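Local coordinates for COG3291: FOG: PKD repeat (Clostridium thermocellum, PDB 1WMX), which probably binds cellulose as the family 30 carbohydrate-binding module of the multidomain enzyme CelJ, a protein assigned to cellulose degradation, at residues L51-Q56 with V170-I175; G103-V108 with S154-V159. All blocks are in the same frame, centred on the assembly; numbering follows the deposited sequence.

Overall arrangement
Both contacts are antiparallel strand pairs, one in each of the two sheets that face each other in this carbohydrate-binding domain. Interaction 1 pairs strands 48-55 and 168-178, and interaction 2 pairs strands 101-106 and 155-161; their centres lie about 19 Å apart, on opposite sides of the chain's centre. Both are mostly buried. Interaction 1 keeps an even register and is chiefly apolar on its inner face, whereas 103-108 with 154-159 contains a beta bulge, carries more polar groups and includes a bridging water. The two contacts touch directly, Ile175 CG2 of interaction 1 packing on Leu158 CD2 of interaction 2 at 4.0 Å. Arg105 of interaction 2 also packs on Tyr113 of the second subunit.

Interaction 1: L51-Q56 with V170-I175; sequences LRLNVQ and VWFSDI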
# COMPACT_ATOMS: atom_id res chain seq x y z
N LEU B 51 -8.66 22.28 3.76
CA LEU B 51 -8.41 20.98 4.35
C LEU B 51 -6.99 21.01 4.93
O LEU B 51 -6.02 21.22 4.21
CB LEU B 51 -8.55 19.91 3.28
CG LEU B 51 -8.65 18.47 3.77
CD1 LEU B 51 -9.84 18.32 4.72
CD2 LEU B 51 -8.80 17.55 2.56
N ARG B 52 -6.88 20.80 6.24
CA ARG B 52 -5.59 20.83 6.93
C ARG B 52 -4.89 19.49 7.13
O ARG B 52 -5.43 18.59 7.78
CB ARG B 52 -5.76 21.51 8.30
CG ARG B 52 -4.45 21.67 9.12
CD ARG B 52 -4.77 21.86 10.61
NE ARG B 52 -5.87 22.80 10.76
CZ ARG B 52 -6.82 22.73 11.68
NH1 ARG B 52 -6.83 21.75 12.58
NH2 ARG B 52 -7.80 23.63 11.66
N LEU B 53 -3.69 19.37 6.56
CA LEU B 53 -2.87 18.16 6.71
C LEU B 53 -1.80 18.59 7.71
O LEU B 53 -0.80 19.23 7.36
CB LEU B 53 -2.24 17.78 5.37
CG LEU B 53 -1.29 16.57 5.39
CD1 LEU B 53 -2.05 15.33 5.83
CD2 LEU B 53 -0.68 16.37 4.00
N ASN B 54 -2.00 18.21 8.97
CA ASN B 54 -1.12 18.63 10.05
C ASN B 54 -0.37 17.53 10.82
O ASN B 54 -0.95 16.84 11.66
CB ASN B 54 -1.93 19.48 11.02
CG ASN B 54 -1.10 20.06 12.14
OD1 ASN B 54 -1.63 20.39 13.20
ND2 ASN B 54 0.20 20.22 11.91
N VAL B 55 0.91 17.38 10.51
CA VAL B 55 1.76 16.41 11.19
C VAL B 55 2.41 17.26 12.28
O VAL B 55 3.35 18.00 12.02
CB VAL B 55 2.83 15.84 10.24
CG1 VAL B 55 3.70 14.84 10.97
CG2 VAL B 55 2.15 15.17 9.05
N GLN B 56 1.89 17.15 13.50
CA GLN B 56 2.35 17.95 14.63
C GLN B 56 3.65 17.61 15.35
O GLN B 56 4.32 18.50 15.86
CB GLN B 56 1.21 18.07 15.64
CG GLN B 56 0.18 16.98 15.50
CD GLN B 56 -1.16 17.36 16.09
OE1 GLN B 56 -2.03 16.52 16.26
NE2 GLN B 56 -1.34 18.64 16.39
N VAL B 170 0.17 21.93 5.95
CA VAL B 170 -0.23 22.50 4.67
C VAL B 170 -1.75 22.56 4.69
O VAL B 170 -2.40 21.93 5.53
CB VAL B 170 0.22 21.66 3.45
CG1 VAL B 170 1.73 21.67 3.33
CG2 VAL B 170 -0.32 20.25 3.56
N TRP B 171 -2.30 23.34 3.77
CA TRP B 171 -3.73 23.51 3.65
C TRP B 171 -4.08 23.29 2.19
O TRP B 171 -3.38 23.76 1.30
CB TRP B 171 -4.10 24.93 4.10
CG TRP B 171 -3.99 25.13 5.58
CD1 TRP B 171 -4.99 24.95 6.51
CD2 TRP B 171 -2.83 25.55 6.32
NE1 TRP B 171 -4.52 25.24 7.77
CE2 TRP B 171 -3.20 25.61 7.68
CE3 TRP B 171 -1.52 25.88 5.95
CZ2 TRP B 171 -2.30 25.98 8.69
CZ3 TRP B 171 -0.62 26.25 6.96
CH2 TRP B 171 -1.02 26.30 8.31
N PHE B 172 -5.16 22.56 1.95
CA PHE B 172 -5.59 22.29 0.58
C PHE B 172 -6.89 23.02 0.31
O PHE B 172 -7.64 23.36 1.22
CB PHE B 172 -5.84 20.78 0.35
CG PHE B 172 -4.59 19.91 0.43
CD1 PHE B 172 -4.10 19.47 1.65
CD2 PHE B 172 -3.94 19.51 -0.74
CE1 PHE B 172 -2.98 18.63 1.72
CE2 PHE B 172 -2.82 18.67 -0.68
CZ PHE B 172 -2.34 18.23 0.56
N SER B 173 -7.16 23.25 -0.96
CA SER B 173 -8.39 23.92 -1.37
C SER B 173 -8.79 23.42 -2.74
O SER B 173 -7.94 23.04 -3.54
CB SER B 173 -8.16 25.44 -1.42
OG SER B 173 -9.33 26.10 -1.88
N ASP B 174 -10.09 23.38 -3.00
CA ASP B 174 -10.60 22.97 -4.30
C ASP B 174 -9.90 21.75 -4.89
O ASP B 174 -9.36 21.82 -6.00
CB ASP B 174 -10.46 24.15 -5.28
CG ASP B 174 -11.37 24.04 -6.48
OD1 ASP B 174 -11.15 24.78 -7.46
OD2 ASP B 174 -12.32 23.23 -6.45
N ILE B 175 -9.90 20.64 -4.16
CA ILE B 175 -9.27 19.43 -4.66
C ILE B 175 -10.22 18.68 -5.60
O ILE B 175 -11.34 18.33 -5.22
CB ILE B 175 -8.88 18.46 -3.51
CG1 ILE B 175 -8.01 19.18 -2.47
CG2 ILE B 175 -8.12 17.27 -4.07
CD1 ILE B 175 -7.68 18.33 -1.26
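Leu51, Arg52 and Leu53 pair with Phe172, Trp171 and Val170 in a regular antiparallel register within one sheet of the beta-sandwich, the strand axes running at 153° and approaching to 4.7 Å. Leu51 and Phe172 form a hydrogen-bonded pair: Leu51 N gives to Phe172 O at 2.9 Å, and Phe172 N returns a bond to Leu51 O. Two more backbone bonds join Leu53 and Val170, and Arg52 and Trp171 make the non-hydrogen-bonded pair between them.

On the inner face, the bump of Leu53 fits a hollow between Val170 and the Phe172 ring. Its CB lies 3.6 Å from Val170 CG2, while Phe172 CE1 meets the same CB at 3.8 Å, edge-on and in the ring plane. Phe172 CG stands anti to the carbonyl carbon (chi1 -66°), which carries the ring along its own strand toward Leu53; Phe160 stacks on this ring and Phe89 meets it at a steep angle. Leu68 and Trp64 of strand 64-69, in the facing sheet, pack against Leu51 and Leu53 respectively.

Arg52 and Trp171 occupy the other face, side by side and pointing the same way, with guanidinium and indole planes 70° apart. Arg52 CG touches Trp171 NE1 at 3.8 Å, obliquely to the ring. Their polar ends are held by neighbours: Glu31 makes a salt bridge to Arg52 NH1, and Asp40 accepts a hydrogen bond from Trp171 NE1. Past the corner at Asp174 the chain turns toward the face that holds Leu51, and the Ile175 and Leu51 side chains cross at about a right angle, Ile175 CD1 lying 4.1 Å from Leu51 CD2.

Interaction 2: G103-V108 with S154-V159; sequences GFRDKV and SVTCLV
With its CG anti to the carbonyl carbon (chi1 -67°), Phe104 lays its ring back along its own strand, toward the Gly103 end, where it meets Leu158, whose own CG lies anti to the backbone N (chi1 159°). Leu158 CD1 thereby sits over one face of the ring, offset toward the rim, and Val155 CG1 comes obliquely to Phe104 CD1 at 4.0 Å. Leu158 CD1 also lies close to Gly103 O, and two backbone bonds tie Gly103 to Val159.

The register then slips by one residue: Thr156 and Cys157 both face Arg105, a classic beta bulge. Arg105 O takes a nearly straight bond from Thr156 N at 2.9 Å, in the carbonyl plane, and a weak one from Cys157 N at 3.3 Å. Beyond the bulge Lys107 N bonds to Ser154 O at 2.9 Å, and Lys107 CB packs on Thr156 CG2 at 3.7 Å. A water links the strands, accepting from Thr156 OG1 at 2.6 Å and donating to Asp106 O.

Asp106 turns its carboxylate out of the pair, to Arg111 and to the backbone N of Ile117 and Asp151, while Arg105 forms a salt bridge with Asp118. In the five-stranded sheet, strand 101-106 lies between 155-161 and 118-122; Phe104 packs on Leu140 and Leu143 of helix 140-143 and on Ile177 of strand 168-178.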
# COMPACT_ATOMS: atom_id res chain seq x y z
N GLY B 103 -0.97 10.36 -4.14
CA GLY B 103 -1.35 9.44 -5.23
C GLY B 103 -2.80 8.95 -5.09
O GLY B 103 -3.63 9.61 -4.45
N PHE B 104 -3.07 7.80 -5.70
CA PHE B 104 -4.40 7.18 -5.68
C PHE B 104 -4.30 5.69 -5.33
O PHE B 104 -3.24 5.08 -5.45
CB PHE B 104 -5.08 7.32 -7.05
CG PHE B 104 -5.42 8.76 -7.40
CD1 PHE B 104 -6.64 9.30 -7.00
CD2 PHE B 104 -4.51 9.53 -8.11
CE1 PHE B 104 -6.95 10.63 -7.32
CE2 PHE B 104 -4.81 10.86 -8.42
CZ PHE B 104 -6.04 11.41 -8.02
N ARG B 105 -5.42 5.15 -4.91
CA ARG B 105 -5.54 3.74 -4.52
C ARG B 105 -6.79 3.20 -5.17
O ARG B 105 -7.80 3.91 -5.29
CB ARG B 105 -5.65 3.72 -3.01
CG ARG B 105 -5.70 2.39 -2.27
CD ARG B 105 -5.96 2.84 -0.86
NE ARG B 105 -5.67 1.98 0.25
CZ ARG B 105 -4.56 2.02 1.00
NH1 ARG B 105 -3.53 2.84 0.72
NH2 ARG B 105 -4.46 1.32 2.13
N ASP B 106 -6.72 1.97 -5.60
CA ASP B 106 -7.85 1.31 -6.24
C ASP B 106 -8.29 0.14 -5.38
O ASP B 106 -7.75 -0.08 -4.30
CB ASP B 106 -7.45 0.81 -7.63
CG ASP B 106 -6.62 -0.47 -7.60
OD1 ASP B 106 -6.24 -0.99 -8.69
OD2 ASP B 106 -6.31 -1.00 -6.48
N LYS B 107 -9.28 -0.57 -5.88
CA LYS B 107 -9.81 -1.75 -5.20
C LYS B 107 -10.36 -2.69 -6.27
O LYS B 107 -11.28 -2.33 -7.00
CB LYS B 107 -10.91 -1.36 -4.21
CG LYS B 107 -11.46 -2.56 -3.43
CD LYS B 107 -12.40 -2.16 -2.30
CE LYS B 107 -13.66 -1.47 -2.80
NZ LYS B 107 -14.63 -1.17 -1.73
N VAL B 108 -9.76 -3.86 -6.34
CA VAL B 108 -10.15 -4.90 -7.30
C VAL B 108 -10.23 -6.22 -6.56
O VAL B 108 -9.21 -6.87 -6.31
CB VAL B 108 -9.11 -4.99 -8.42
CG1 VAL B 108 -9.46 -6.10 -9.42
CG2 VAL B 108 -9.01 -3.68 -9.20
N SER B 154 -11.21 1.38 -11.22
CA SER B 154 -11.67 1.01 -9.87
C SER B 154 -11.04 1.81 -8.73
O SER B 154 -10.68 1.24 -7.70
CB SER B 154 -11.39 -0.47 -9.62
OG SER B 154 -11.90 -1.28 -10.66
N VAL B 155 -10.92 3.12 -8.91
CA VAL B 155 -10.31 3.99 -7.92
C VAL B 155 -11.22 4.33 -6.74
O VAL B 155 -12.39 4.70 -6.93
CB VAL B 155 -9.84 5.31 -8.57
CG1 VAL B 155 -9.18 6.21 -7.53
CG2 VAL B 155 -8.89 5.01 -9.73
N THR B 156 -10.68 4.23 -5.53
CA THR B 156 -11.47 4.55 -4.34
C THR B 156 -11.05 5.82 -3.63
O THR B 156 -11.89 6.59 -3.21
CB THR B 156 -11.43 3.43 -3.26
OG1 THR B 156 -10.07 3.22 -2.84
CG2 THR B 156 -12.03 2.14 -3.79
N CYS B 157 -9.69 6.04 -3.58
CA CYS B 157 -9.28 7.19 -2.79
C CYS B 157 -8.04 7.85 -3.33
O CYS B 157 -7.31 7.31 -4.15
CB CYS B 157 -8.88 6.81 -1.34
SG CYS B 157 -10.06 5.67 -0.47
N LEU B 158 -7.97 8.95 -2.93
CA LEU B 158 -6.80 9.80 -3.05
C LEU B 158 -6.02 9.56 -1.80
O LEU B 158 -6.62 9.24 -0.75
CB LEU B 158 -7.28 11.24 -3.24
CG LEU B 158 -6.25 12.30 -2.88
CD1 LEU B 158 -5.06 12.34 -3.85
CD2 LEU B 158 -6.83 13.71 -2.89
N VAL B 159 -4.71 9.70 -1.94
CA VAL B 159 -3.82 9.43 -0.81
C VAL B 159 -2.74 10.49 -0.63
O VAL B 159 -2.01 10.84 -1.56
CB VAL B 159 -3.16 8.07 -1.04
CG1 VAL B 159 -2.72 7.39 0.25
CG2 VAL B 159 -4.09 7.06 -1.74
O HOH W 1 -9.46 0.90 -1.77